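Local coordinates for phosphotriesterase family protein (Listeria monocytogenes serotype 4b str. H7858, PDB 3PNZ) that probably hydrolyses phosphorylated sugar lactones with a pair of zinc ions held in a barrel of the amidohydrolase fold, at residues Glu23-Val28 with Lys61-Ala66; Gln33-Asp38 with Leu100-Ile105; Ala172-His177 with Lys202-Pro207; His215-Leu220 with Ser236-Ala241; Gln227-Gly232 with Glu261-Gln266. One frame throughout, in Å; residues are numbered along the deposited sequence.

Contact 1: Glu23-Val28 with Lys61-Ala66; sequences EHIVCV and KTIVDA. With ZN (zinc ion), chain I.
Two neighbouring parallel strands of the barrel meet where Glu-23 pairs with Asp-65, beside the zinc site and deep in the protein. Glu-23 carries both backbone bonds: its N donates to Val-64 O (2.9 Å), and its O accepts from Ala-66 N (2.8 Å). Just beyond this pair, the chain brings His-24 to a zinc ion, which NE2 of His-24 binds at 2.1 Å; His-22, Asp-272 and the carboxylated Lys-154 also bind it, and Thr-67, hydrogen-bonded to ND1, helps to set the ring's rotation. CG2 of Ile-63, anti to its own backbone N, meets CB of Glu-23 (3.6 Å) and CD1 of Ile-25 (4.0 Å), while the Glu-23 carboxylate turns off to Ser-270 and Thr-273. A water bridges the splaying chains, accepting from Ile-25 N and donating to Asp-65 OD2 (2.7 Å); Asp-65 OD1 bonds Thr-67. Both isoleucines lie on Ile-89 of strand 88-92, with helix 75-85 packed against Ile-25 and Asp-65 through Val-78.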
# COMPACT_ATOMS: atom_id res chain seq x y z
N GLU A 23 -2.51 -2.09 -3.49
CA GLU A 23 -3.63 -2.98 -3.79
C GLU A 23 -3.76 -4.09 -2.76
O GLU A 23 -2.92 -4.24 -1.88
CB GLU A 23 -3.47 -3.62 -5.17
CG GLU A 23 -3.40 -2.63 -6.33
CD GLU A 23 -4.70 -1.86 -6.54
OE1 GLU A 23 -5.76 -2.35 -6.08
OE2 GLU A 23 -4.66 -0.79 -7.19
N HIS A 24 -4.85 -4.85 -2.87
CA HIS A 24 -5.01 -6.11 -2.15
C HIS A 24 -5.40 -7.17 -3.15
O HIS A 24 -6.05 -6.87 -4.14
CB HIS A 24 -6.04 -5.98 -1.03
CG HIS A 24 -5.70 -4.90 -0.06
ND1 HIS A 24 -4.86 -5.11 1.01
CD2 HIS A 24 -6.02 -3.59 -0.04
CE1 HIS A 24 -4.70 -3.98 1.67
NE2 HIS A 24 -5.39 -3.04 1.05
N ILE A 25 -4.98 -8.41 -2.92
CA ILE A 25 -5.14 -9.45 -3.94
C ILE A 25 -5.89 -10.67 -3.41
O ILE A 25 -6.95 -11.04 -3.91
CB ILE A 25 -3.78 -9.87 -4.52
CG1 ILE A 25 -3.04 -8.65 -5.06
CG2 ILE A 25 -3.97 -10.90 -5.63
CD1 ILE A 25 -1.58 -8.93 -5.44
N VAL A 26 -5.33 -11.28 -2.37
CA VAL A 26 -6.01 -12.36 -1.66
C VAL A 26 -5.84 -12.11 -0.17
O VAL A 26 -4.71 -12.09 0.33
CB VAL A 26 -5.43 -13.75 -2.01
CG1 VAL A 26 -6.24 -14.86 -1.33
CG2 VAL A 26 -5.41 -13.96 -3.51
N CYS A 27 -6.94 -11.90 0.53
CA CYS A 27 -6.85 -11.60 1.95
C CYS A 27 -8.17 -11.88 2.66
O CYS A 27 -9.24 -11.71 2.09
CB CYS A 27 -6.42 -10.15 2.17
SG CYS A 27 -7.41 -8.92 1.29
N VAL A 28 -8.06 -12.30 3.91
CA VAL A 28 -9.23 -12.63 4.73
C VAL A 28 -9.06 -12.00 6.11
O VAL A 28 -8.76 -12.68 7.09
CB VAL A 28 -9.41 -14.16 4.85
CG1 VAL A 28 -10.75 -14.50 5.52
CG2 VAL A 28 -9.32 -14.80 3.48
N LYS A 61 2.92 -4.50 -14.96
CA LYS A 61 4.10 -5.30 -14.63
C LYS A 61 4.19 -5.66 -13.15
O LYS A 61 4.62 -6.76 -12.80
CB LYS A 61 5.37 -4.57 -15.07
CG LYS A 61 5.49 -4.41 -16.58
CD LYS A 61 5.42 -5.77 -17.26
CE LYS A 61 5.79 -5.69 -18.74
NZ LYS A 61 4.85 -4.84 -19.53
N THR A 62 3.79 -4.73 -12.28
CA THR A 62 3.97 -4.90 -10.85
C THR A 62 2.76 -4.42 -10.06
O THR A 62 2.16 -3.40 -10.38
CB THR A 62 5.19 -4.10 -10.36
OG1 THR A 62 6.36 -4.57 -11.05
CG2 THR A 62 5.38 -4.24 -8.85
N ILE A 63 2.42 -5.17 -9.02
CA ILE A 63 1.44 -4.73 -8.03
C ILE A 63 2.06 -4.70 -6.65
O ILE A 63 2.66 -5.68 -6.20
CB ILE A 63 0.20 -5.64 -8.01
CG1 ILE A 63 -0.55 -5.57 -9.34
CG2 ILE A 63 -0.72 -5.27 -6.83
CD1 ILE A 63 -1.66 -6.60 -9.46
N VAL A 64 1.94 -3.55 -5.98
CA VAL A 64 2.34 -3.45 -4.59
C VAL A 64 1.16 -3.88 -3.74
O VAL A 64 0.12 -3.22 -3.72
CB VAL A 64 2.78 -2.02 -4.22
CG1 VAL A 64 3.21 -1.96 -2.76
CG2 VAL A 64 3.93 -1.57 -5.11
N ASP A 65 1.32 -5.00 -3.05
CA ASP A 65 0.26 -5.60 -2.24
C ASP A 65 0.40 -5.10 -0.81
O ASP A 65 1.33 -5.47 -0.11
CB ASP A 65 0.39 -7.12 -2.28
CG ASP A 65 -0.69 -7.82 -1.48
OD1 ASP A 65 -1.35 -7.17 -0.64
OD2 ASP A 65 -0.87 -9.04 -1.70
N ALA A 66 -0.54 -4.26 -0.39
CA ALA A 66 -0.40 -3.56 0.88
C ALA A 66 -0.98 -4.34 2.07
O ALA A 66 -1.10 -3.81 3.17
CB ALA A 66 -1.05 -2.18 0.79
ZN ZN I . -5.27 -0.97 1.42
O HOH W 1 -3.38 -9.61 -0.83

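Contact 2: Gln33-Asp38 with Leu100-Ile105; sequences QERDAD and LWDGKI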
# COMPACT_ATOMS: atom_id res chain seq x y z
N GLN A 33 -13.88 -10.87 8.85
CA GLN A 33 -14.37 -12.24 8.81
C GLN A 33 -15.24 -12.53 10.04
O GLN A 33 -16.30 -13.15 9.94
CB GLN A 33 -13.19 -13.21 8.77
CG GLN A 33 -13.59 -14.67 8.56
CD GLN A 33 -12.42 -15.61 8.73
OE1 GLN A 33 -11.57 -15.42 9.61
NE2 GLN A 33 -12.36 -16.64 7.89
N GLU A 34 -14.78 -12.08 11.20
CA GLU A 34 -15.50 -12.32 12.44
C GLU A 34 -16.84 -11.58 12.46
O GLU A 34 -17.73 -11.94 13.22
CB GLU A 34 -14.64 -11.93 13.64
CG GLU A 34 -13.45 -12.86 13.84
CD GLU A 34 -12.42 -12.32 14.82
OE1 GLU A 34 -12.81 -11.58 15.75
OE2 GLU A 34 -11.22 -12.65 14.67
N ARG A 35 -16.97 -10.55 11.62
CA ARG A 35 -18.19 -9.75 11.58
C ARG A 35 -19.04 -10.05 10.36
O ARG A 35 -19.98 -9.31 10.04
CB ARG A 35 -17.86 -8.26 11.64
CG ARG A 35 -17.49 -7.81 13.03
CD ARG A 35 -16.81 -6.46 13.05
NE ARG A 35 -16.46 -6.10 14.42
CZ ARG A 35 -15.51 -6.71 15.12
NH1 ARG A 35 -14.81 -7.71 14.58
NH2 ARG A 35 -15.25 -6.33 16.37
N ASP A 36 -18.70 -11.13 9.67
CA ASP A 36 -19.44 -11.58 8.50
C ASP A 36 -19.50 -10.54 7.39
O ASP A 36 -20.40 -10.58 6.56
CB ASP A 36 -20.86 -12.00 8.90
CG ASP A 36 -20.87 -13.21 9.81
OD1 ASP A 36 -20.27 -14.24 9.43
OD2 ASP A 36 -21.49 -13.14 10.90
N ALA A 37 -18.54 -9.61 7.38
CA ALA A 37 -18.44 -8.64 6.30
C ALA A 37 -17.79 -9.28 5.07
O ALA A 37 -16.64 -9.00 4.72
CB ALA A 37 -17.65 -7.41 6.75
N ASP A 38 -18.55 -10.15 4.41
CA ASP A 38 -18.02 -10.99 3.34
C ASP A 38 -17.40 -10.23 2.16
O ASP A 38 -16.49 -10.72 1.51
CB ASP A 38 -19.10 -11.94 2.81
CG ASP A 38 -18.53 -13.01 1.91
OD1 ASP A 38 -17.87 -13.94 2.44
OD2 ASP A 38 -18.73 -12.94 0.67
N LEU A 100 -8.49 -2.98 13.39
CA LEU A 100 -8.38 -4.38 13.00
C LEU A 100 -7.83 -5.27 14.11
O LEU A 100 -7.96 -6.49 14.06
CB LEU A 100 -7.44 -4.53 11.79
CG LEU A 100 -7.88 -3.87 10.49
CD1 LEU A 100 -6.71 -3.91 9.50
CD2 LEU A 100 -9.11 -4.58 9.95
N TRP A 101 -7.21 -4.65 15.11
CA TRP A 101 -6.44 -5.42 16.09
C TRP A 101 -7.32 -6.20 17.07
O TRP A 101 -6.81 -6.98 17.87
CB TRP A 101 -5.45 -4.51 16.83
CG TRP A 101 -4.46 -3.91 15.90
CD1 TRP A 101 -4.25 -4.26 14.59
CD2 TRP A 101 -3.53 -2.86 16.18
NE1 TRP A 101 -3.25 -3.48 14.04
CE2 TRP A 101 -2.80 -2.61 15.00
CE3 TRP A 101 -3.25 -2.09 17.32
CZ2 TRP A 101 -1.81 -1.64 14.93
CZ3 TRP A 101 -2.26 -1.12 17.24
CH2 TRP A 101 -1.55 -0.91 16.06
N ASP A 102 -8.63 -6.00 16.98
CA ASP A 102 -9.56 -6.77 17.78
C ASP A 102 -9.63 -8.20 17.25
O ASP A 102 -10.01 -9.13 17.97
CB ASP A 102 -10.95 -6.14 17.75
CG ASP A 102 -11.97 -6.92 18.58
OD1 ASP A 102 -11.87 -6.91 19.82
OD2 ASP A 102 -12.88 -7.53 17.97
N GLY A 103 -9.24 -8.37 15.99
CA GLY A 103 -9.27 -9.67 15.34
C GLY A 103 -8.41 -10.72 16.02
O GLY A 103 -7.39 -10.40 16.64
N LYS A 104 -8.84 -11.97 15.92
CA LYS A 104 -8.09 -13.08 16.50
C LYS A 104 -6.85 -13.46 15.70
O LYS A 104 -6.86 -13.44 14.46
CB LYS A 104 -9.00 -14.30 16.68
CG LYS A 104 -10.00 -14.15 17.81
CD LYS A 104 -10.89 -15.37 17.92
CE LYS A 104 -11.85 -15.24 19.09
NZ LYS A 104 -12.73 -16.44 19.22
N ILE A 105 -5.79 -13.79 16.41
CA ILE A 105 -4.56 -14.25 15.78
C ILE A 105 -4.73 -15.68 15.29
O ILE A 105 -5.12 -16.56 16.06
CB ILE A 105 -3.39 -14.15 16.76
CG1 ILE A 105 -3.08 -12.67 17.04
CG2 ILE A 105 -2.16 -14.88 16.22
CD1 ILE A 105 -2.07 -12.46 18.13
O HOH W 2 -12.63 -8.96 15.75
O HOH W 3 -11.67 -11.32 18.27
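Glu-34 and Gly-103 bring the two loops closest, their CA atoms 7.4 Å apart, so that side chains and water rather than paired backbones must span the gap. The extended chain of Glu-34 reaches across and lays OE2 against the backbone just after the 3-10 segment 100-102: Lys-104 N donates to Glu-34 OE2 at 2.8 Å in an almost straight bond (174°), on the syn lone pair of OE2. CB of Lys-104 also rests 3.4 Å from Glu-34 OE2. Segment 100-105 lies in the loop after barrel strand 88-92, and segment 33-38 in the one between helices 30-33 and 45-57. The latter leaves helix 30-33 through a Schellman motif in which Asp-36, with positive phi, is the C-prime residue; the type I turn from Gln-33 to Asp-36 holds Glu-34 and Arg-35 at its two central positions. Arg-35 forms a salt bridge, its NH2 bonded to Asp-102 OD2 at 3.1 Å. The acceptor lies in the guanidinium plane, yet the nitrogen stands above the carboxylate plane, the guanidinium and carboxylate planes 83° apart. Arg-35 also bonds Tyr-31 O through NH1 and makes a cation-pi contact with the Tyr-31 ring. One water joins all three side chains, accepting from Arg-35 NH1 and donating to Glu-34 OE1 (2.6 Å) and Asp-102 OD2 (2.7 Å). A second water donates to Glu-34 OE1 and to Asp-102 O.

Contact 3: Ala172-His177 with Lys202-Pro207; sequences AVARAH and KQENIP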
# COMPACT_ATOMS: atom_id res chain seq x y z
N ALA A 172 8.29 1.25 15.90
CA ALA A 172 8.79 -0.10 15.60
C ALA A 172 9.13 -0.21 14.11
O ALA A 172 10.16 -0.77 13.73
CB ALA A 172 7.76 -1.15 15.99
N VAL A 173 8.26 0.33 13.27
CA VAL A 173 8.45 0.28 11.82
C VAL A 173 9.60 1.18 11.36
O VAL A 173 10.39 0.79 10.50
CB VAL A 173 7.14 0.63 11.09
CG1 VAL A 173 7.40 0.86 9.61
CG2 VAL A 173 6.13 -0.49 11.30
N ALA A 174 9.70 2.37 11.95
CA ALA A 174 10.82 3.26 11.65
C ALA A 174 12.14 2.55 11.95
O ALA A 174 13.08 2.59 11.16
CB ALA A 174 10.70 4.55 12.45
N ARG A 175 12.19 1.89 13.09
CA ARG A 175 13.41 1.19 13.48
C ARG A 175 13.68 -0.02 12.60
O ARG A 175 14.84 -0.36 12.34
CB ARG A 175 13.35 0.86 14.97
CG ARG A 175 13.33 2.15 15.80
CD ARG A 175 12.93 1.91 17.25
NE ARG A 175 12.57 3.17 17.89
CZ ARG A 175 12.24 3.29 19.17
NH1 ARG A 175 12.24 2.22 19.96
NH2 ARG A 175 11.92 4.48 19.67
N ALA A 176 12.62 -0.65 12.10
CA ALA A 176 12.78 -1.74 11.13
C ALA A 176 13.34 -1.18 9.83
O ALA A 176 14.15 -1.84 9.16
CB ALA A 176 11.46 -2.47 10.89
N HIS A 177 12.94 0.03 9.46
CA HIS A 177 13.55 0.66 8.29
C HIS A 177 15.05 0.86 8.51
O HIS A 177 15.86 0.62 7.61
CB HIS A 177 12.95 2.01 7.94
CG HIS A 177 13.84 2.81 7.05
ND1 HIS A 177 13.89 2.61 5.68
CD2 HIS A 177 14.79 3.73 7.33
CE1 HIS A 177 14.81 3.41 5.16
NE2 HIS A 177 15.37 4.09 6.14
N LYS A 202 10.22 12.00 12.03
CA LYS A 202 11.36 12.90 12.19
C LYS A 202 12.08 12.65 13.52
O LYS A 202 13.31 12.69 13.57
CB LYS A 202 10.92 14.36 12.08
CG LYS A 202 10.67 14.78 10.64
CD LYS A 202 9.89 16.08 10.54
CE LYS A 202 10.57 17.22 11.25
NZ LYS A 202 9.70 18.43 11.22
N GLN A 203 11.32 12.38 14.58
CA GLN A 203 11.93 12.01 15.85
C GLN A 203 12.75 10.74 15.72
O GLN A 203 13.75 10.56 16.43
CB GLN A 203 10.86 11.80 16.93
CG GLN A 203 10.06 13.05 17.26
CD GLN A 203 8.86 12.73 18.12
OE1 GLN A 203 8.72 11.61 18.62
NE2 GLN A 203 7.96 13.70 18.28
N GLU A 204 12.32 9.85 14.83
CA GLU A 204 13.01 8.58 14.61
C GLU A 204 14.08 8.68 13.52
O GLU A 204 14.60 7.66 13.07
CB GLU A 204 12.00 7.47 14.27
CG GLU A 204 11.02 7.14 15.42
CD GLU A 204 11.69 6.44 16.61
OE1 GLU A 204 12.65 5.67 16.38
OE2 GLU A 204 11.25 6.66 17.77
N ASN A 205 14.39 9.90 13.11
CA ASN A 205 15.45 10.17 12.15
C ASN A 205 15.26 9.49 10.80
O ASN A 205 16.22 8.99 10.19
CB ASN A 205 16.80 9.80 12.76
CG ASN A 205 17.09 10.60 14.02
OD1 ASN A 205 17.00 11.84 14.02
ND2 ASN A 205 17.42 9.90 15.11
N ILE A 206 14.01 9.50 10.32
CA ILE A 206 13.66 8.93 9.03
C ILE A 206 13.56 10.01 7.95
O ILE A 206 12.74 10.92 8.05
CB ILE A 206 12.28 8.20 9.11
CG1 ILE A 206 12.32 7.04 10.12
CG2 ILE A 206 11.84 7.71 7.72
CD1 ILE A 206 13.11 5.83 9.67
N PRO A 207 14.40 9.91 6.91
CA PRO A 207 14.22 10.82 5.78
C PRO A 207 12.83 10.65 5.16
O PRO A 207 12.44 9.53 4.82
CB PRO A 207 15.31 10.37 4.79
CG PRO A 207 16.36 9.71 5.67
CD PRO A 207 15.54 9.00 6.74
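Arg-175 grips Glu-204 side-on with two nitrogens where helix 164-180 meets the end of helix 194-203. In this salt bridge Arg-175 NE bonds Glu-204 OE1 at 2.9 Å, nearly straight at 175°, and Arg-175 NH2 bonds Glu-204 OE2 at 3.0 Å. Both oxygens lie close to the guanidinium plane, but the carboxylate is turned 41° from it, and NE approaches OE1 from above the carboxylate plane. Glu-204 is bent at its second torsion (chi2 -70°), which turns the carboxylate towards NE and NH2, the two chains crossing at a slant. Its OE2 has a further partner in Arg-171 of the same helix as Arg-175.

Apolar packing fills the inner part. CB of Ala-174 touches CB of Glu-204 (3.7 Å) and CG1 of Ile-206 (3.8 Å), its small methyl allowing the chains to come close. Ile-206 then extends CD1 to CD2 of His-177 (3.6 Å), the two side chains sliding past each other in opposite directions.

The backbone makes the turn that presents these groups: Asn-205, with positive phi, is the C-prime residue of a Schellman motif closing helix 194-203, and Ile-206 follows it towards the barrel, where it and His-177 meet Ile-184. With two arginines sharing one carboxylate, Glu-204 is probably held firmly as an anion, its charge balanced at the partly exposed side while Ala-174, Ile-206 and the His-177 ring pack on the buried side.

Contact 4: His215-Leu220 with Ser236-Ala241; sequences HMDRNL and SFDGIA
His-215 and Asp-238 are joined twice. ND1 of the ring donates to Asp-238 OD1 at 2.6 Å, and the backbone N of His-215 donates to Asp-238 OD2 at 3.0 Å; both reach the carboxylate on its syn side, each somewhat out of its plane. The ring stands 75° from that plane, and NE2, on its far side, binds a zinc ion that His-187 and the carboxylated Lys-154 also hold. Around this pair lies a second shell. Ser-236 OG donates to Asp-238 OD2 at 2.8 Å, so that oxygen takes two bonds, from the same face of its plane, which probably restricts the rotation of the carboxylate. Asp-217, its CG wedged between backbone N and carbonyl carbon (chi1 55°), turns back to accept from Asp-238 N, with OD1 3.0 Å away and the donor well above its carboxylate plane. Farther out, Met-216 N bonds Ser-236 O at 3.0 Å, and CB of Asp-217 rests 3.9 Å from CD1 of Phe-237. His-215 is thus a ligand in this protein's two-zinc site, which lies at the C-terminal ends of the barrel strands, as expected for the amidohydrolase fold.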
# COMPACT_ATOMS: atom_id res chain seq x y z
N HIS A 215 -3.75 6.94 0.88
CA HIS A 215 -5.08 7.53 0.99
C HIS A 215 -5.12 9.06 1.02
O HIS A 215 -6.02 9.66 1.59
CB HIS A 215 -5.84 6.92 2.19
CG HIS A 215 -5.69 5.44 2.28
ND1 HIS A 215 -5.78 4.61 1.18
CD2 HIS A 215 -5.39 4.63 3.33
CE1 HIS A 215 -5.57 3.36 1.55
NE2 HIS A 215 -5.33 3.35 2.85
N MET A 216 -4.15 9.70 0.36
CA MET A 216 -4.16 11.16 0.29
C MET A 216 -5.37 11.70 -0.49
O MET A 216 -5.79 12.84 -0.30
CB MET A 216 -2.84 11.68 -0.30
CG MET A 216 -1.66 11.56 0.66
SD MET A 216 -1.70 12.75 2.01
CE MET A 216 -2.65 11.86 3.25
N ASP A 217 -5.95 10.86 -1.34
CA ASP A 217 -7.14 11.21 -2.10
C ASP A 217 -8.39 11.33 -1.23
O ASP A 217 -9.44 11.75 -1.71
CB ASP A 217 -7.42 10.13 -3.14
CG ASP A 217 -7.52 8.77 -2.50
OD1 ASP A 217 -6.46 8.24 -2.13
OD2 ASP A 217 -8.64 8.27 -2.29
N ARG A 218 -8.29 10.93 0.04
CA ARG A 218 -9.46 11.01 0.93
C ARG A 218 -9.63 12.39 1.56
O ARG A 218 -10.68 12.69 2.13
CB ARG A 218 -9.40 9.93 2.02
CG ARG A 218 -9.55 8.49 1.52
CD ARG A 218 -10.99 8.16 1.08
NE ARG A 218 -11.96 8.43 2.15
CZ ARG A 218 -12.22 7.61 3.16
NH1 ARG A 218 -11.60 6.44 3.24
NH2 ARG A 218 -13.10 7.95 4.09
N ASN A 219 -8.59 13.21 1.47
CA ASN A 219 -8.60 14.54 2.10
C ASN A 219 -8.09 15.53 1.06
O ASN A 219 -6.90 15.86 1.01
CB ASN A 219 -7.71 14.48 3.35
CG ASN A 219 -7.79 15.72 4.21
OD1 ASN A 219 -8.47 16.70 3.87
ND2 ASN A 219 -7.11 15.68 5.35
N LEU A 220 -9.00 15.97 0.18
CA LEU A 220 -8.61 16.71 -1.01
C LEU A 220 -8.47 18.19 -0.69
O LEU A 220 -9.36 19.00 -0.98
CB LEU A 220 -9.63 16.48 -2.14
CG LEU A 220 -9.72 15.02 -2.59
CD1 LEU A 220 -10.88 14.79 -3.58
CD2 LEU A 220 -8.38 14.57 -3.20
N SER A 236 0.14 8.92 -2.16
CA SER A 236 -0.58 7.89 -2.87
C SER A 236 -2.05 8.29 -3.05
O SER A 236 -2.78 8.47 -2.07
CB SER A 236 -0.47 6.56 -2.13
OG SER A 236 -1.15 5.53 -2.84
N PHE A 237 -2.45 8.44 -4.30
CA PHE A 237 -3.86 8.63 -4.65
C PHE A 237 -4.39 7.26 -5.04
O PHE A 237 -4.24 6.82 -6.18
CB PHE A 237 -4.00 9.65 -5.79
CG PHE A 237 -3.71 11.06 -5.36
CD1 PHE A 237 -4.74 11.99 -5.22
CD2 PHE A 237 -2.41 11.46 -5.07
CE1 PHE A 237 -4.48 13.28 -4.80
CE2 PHE A 237 -2.13 12.76 -4.65
CZ PHE A 237 -3.17 13.67 -4.51
N ASP A 238 -4.98 6.56 -4.07
CA ASP A 238 -5.28 5.15 -4.27
C ASP A 238 -6.76 4.83 -4.16
O ASP A 238 -7.15 3.67 -4.00
CB ASP A 238 -4.45 4.29 -3.31
CG ASP A 238 -4.46 4.83 -1.90
OD1 ASP A 238 -5.57 5.12 -1.41
OD2 ASP A 238 -3.38 4.96 -1.29
N GLY A 239 -7.58 5.86 -4.28
CA GLY A 239 -9.03 5.69 -4.30
C GLY A 239 -9.64 5.95 -5.66
O GLY A 239 -10.81 6.34 -5.76
N ILE A 240 -8.87 5.72 -6.73
CA ILE A 240 -9.38 5.89 -8.08
C ILE A 240 -10.66 5.09 -8.26
O ILE A 240 -10.75 3.94 -7.82
CB ILE A 240 -8.36 5.42 -9.15
CG1 ILE A 240 -7.05 6.21 -9.03
CG2 ILE A 240 -8.96 5.54 -10.56
CD1 ILE A 240 -7.22 7.72 -9.05
N ALA A 241 -11.65 5.73 -8.88
CA ALA A 241 -12.96 5.14 -9.16
C ALA A 241 -13.89 5.08 -7.95
O ALA A 241 -15.03 4.63 -8.08
CB ALA A 241 -12.81 3.76 -9.79
O HOH W 4 -8.17 6.13 -0.90

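Contact 5: Gln227-Gly232 with Glu261-Gln266; sequences QVAKTG and EGFEDQ
The carbonyl oxygen of Ala-229 is gripped from both segments at once. Gly-232 N closes the type I turn onto it, and Gln-266 NE2 donates to Ala-229 O from the other segment at 2.8 Å. This second bond is nearly straight (176°), lies in the amide plane of the glutamine, and meets a lone pair in the carbonyl plane. Gln-266 gets there with an extended chain, and its NE2 also bonds Ala-233 O, so two carbonyls fix the amide's rotation. A water donates to Gln-266 OE1 at 2.8 Å and, weakly, to the same Ala-229 O. Beside these polar groups, the methyl of Ala-229 sits over the face of Phe-263, its CB 3.5 Å from the ring centroid and only 11° off the normal, a CH-pi contact. CG of Lys-230 lies farther along, 4.1 Å from CZ of that ring. Val-228 O accepts from both N and OG1 of Thr-231, the hydroxyl at 2.7 Å. Together the groups tie the end of helix 222-229 to the loop between helix 248-260 and strand 267-269, with Leu-258 of the former against both Ala-229 and Phe-263, and Arg-324 of helix 310-325 touching Gln-266.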
# COMPACT_ATOMS: atom_id res chain seq x y z
N GLN A 227 1.65 21.00 2.11
CA GLN A 227 2.41 20.81 3.34
C GLN A 227 3.08 19.44 3.36
O GLN A 227 4.25 19.30 3.71
CB GLN A 227 1.51 20.92 4.58
CG GLN A 227 1.08 22.32 4.98
CD GLN A 227 0.13 22.25 6.17
OE1 GLN A 227 -0.95 21.66 6.08
NE2 GLN A 227 0.54 22.82 7.30
N VAL A 228 2.32 18.42 2.99
CA VAL A 228 2.86 17.06 2.97
C VAL A 228 3.93 16.94 1.89
O VAL A 228 5.02 16.42 2.13
CB VAL A 228 1.76 16.01 2.75
CG1 VAL A 228 2.36 14.63 2.57
CG2 VAL A 228 0.82 16.01 3.94
N ALA A 229 3.62 17.43 0.70
CA ALA A 229 4.53 17.29 -0.44
C ALA A 229 5.88 17.97 -0.20
O ALA A 229 6.91 17.50 -0.67
CB ALA A 229 3.88 17.84 -1.70
N LYS A 230 5.86 19.09 0.51
CA LYS A 230 7.10 19.82 0.78
C LYS A 230 8.14 19.01 1.55
O LYS A 230 9.33 19.33 1.49
CB LYS A 230 6.80 21.10 1.57
CG LYS A 230 6.29 22.26 0.74
CD LYS A 230 6.18 23.47 1.67
CE LYS A 230 5.65 24.70 0.98
NZ LYS A 230 5.61 25.82 1.97
N THR A 231 7.69 17.98 2.27
CA THR A 231 8.61 17.14 3.04
C THR A 231 9.38 16.18 2.15
O THR A 231 10.40 15.64 2.57
CB THR A 231 7.87 16.29 4.10
OG1 THR A 231 7.09 15.28 3.45
CG2 THR A 231 7.00 17.17 5.00
N GLY A 232 8.89 15.95 0.94
CA GLY A 232 9.49 15.01 0.02
C GLY A 232 8.82 13.65 -0.01
O GLY A 232 9.14 12.83 -0.87
N GLU A 261 2.36 22.67 -8.75
CA GLU A 261 3.22 23.22 -7.71
C GLU A 261 4.61 22.59 -7.69
O GLU A 261 5.43 22.91 -6.83
CB GLU A 261 2.54 23.10 -6.34
CG GLU A 261 1.31 23.99 -6.20
CD GLU A 261 1.66 25.46 -6.07
OE1 GLU A 261 2.60 25.79 -5.31
OE2 GLU A 261 1.01 26.30 -6.72
N GLY A 262 4.87 21.70 -8.65
CA GLY A 262 6.20 21.13 -8.84
C GLY A 262 6.45 19.78 -8.19
O GLY A 262 7.59 19.36 -8.05
N PHE A 263 5.38 19.09 -7.80
CA PHE A 263 5.52 17.84 -7.06
C PHE A 263 5.17 16.60 -7.87
O PHE A 263 4.87 15.55 -7.29
CB PHE A 263 4.67 17.90 -5.78
CG PHE A 263 5.04 19.03 -4.86
CD1 PHE A 263 6.24 18.99 -4.15
CD2 PHE A 263 4.21 20.12 -4.69
CE1 PHE A 263 6.59 20.03 -3.29
CE2 PHE A 263 4.56 21.16 -3.83
CZ PHE A 263 5.75 21.11 -3.14
N GLU A 264 5.23 16.68 -9.19
CA GLU A 264 4.81 15.55 -10.01
C GLU A 264 5.59 14.26 -9.73
O GLU A 264 5.08 13.16 -9.94
CB GLU A 264 4.86 15.89 -11.50
CG GLU A 264 6.27 16.05 -12.06
CD GLU A 264 6.26 16.76 -13.40
OE1 GLU A 264 5.62 17.83 -13.50
OE2 GLU A 264 6.89 16.25 -14.35
N ASP A 265 6.83 14.39 -9.26
CA ASP A 265 7.68 13.23 -9.05
C ASP A 265 7.32 12.47 -7.77
O ASP A 265 7.92 11.44 -7.45
CB ASP A 265 9.15 13.66 -8.97
CG ASP A 265 9.68 14.18 -10.29
OD1 ASP A 265 9.10 13.86 -11.35
OD2 ASP A 265 10.71 14.89 -10.27
N GLN A 266 6.35 12.98 -7.02
CA GLN A 266 6.00 12.37 -5.74
C GLN A 266 4.64 11.67 -5.76
O GLN A 266 4.23 11.07 -4.75
CB GLN A 266 6.04 13.41 -4.61
CG GLN A 266 7.46 13.80 -4.23
CD GLN A 266 7.52 15.12 -3.49
OE1 GLN A 266 8.11 16.09 -3.97
NE2 GLN A 266 6.92 15.17 -2.30
O HOH W 5 9.65 17.87 -2.51

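In the fold
The five contacts illustrate how chemistry differs with place in one barrel. Contacts 1 and 4 are buried, their centres about 17 Å apart, and each places a zinc-binding histidine at strand ends; the first relies on strand pairing, the second on a carboxylate network. Contact 3, also largely buried, works in the outer helical layer, with an arginine-glutamate salt bridge beside apolar packing. Contacts 2 and 5 are surface contacts on opposite sides of the chain's centre, about 36 Å apart between centres: one is charged and water-bridged, the other combines an amide bond with a methyl on an aromatic face. Helix 222-229 and strand 234-237, consecutive in the chain, connect contacts 4 and 5, whereas Val-28 and Gln-33 bring contacts 1 and 2 into touch.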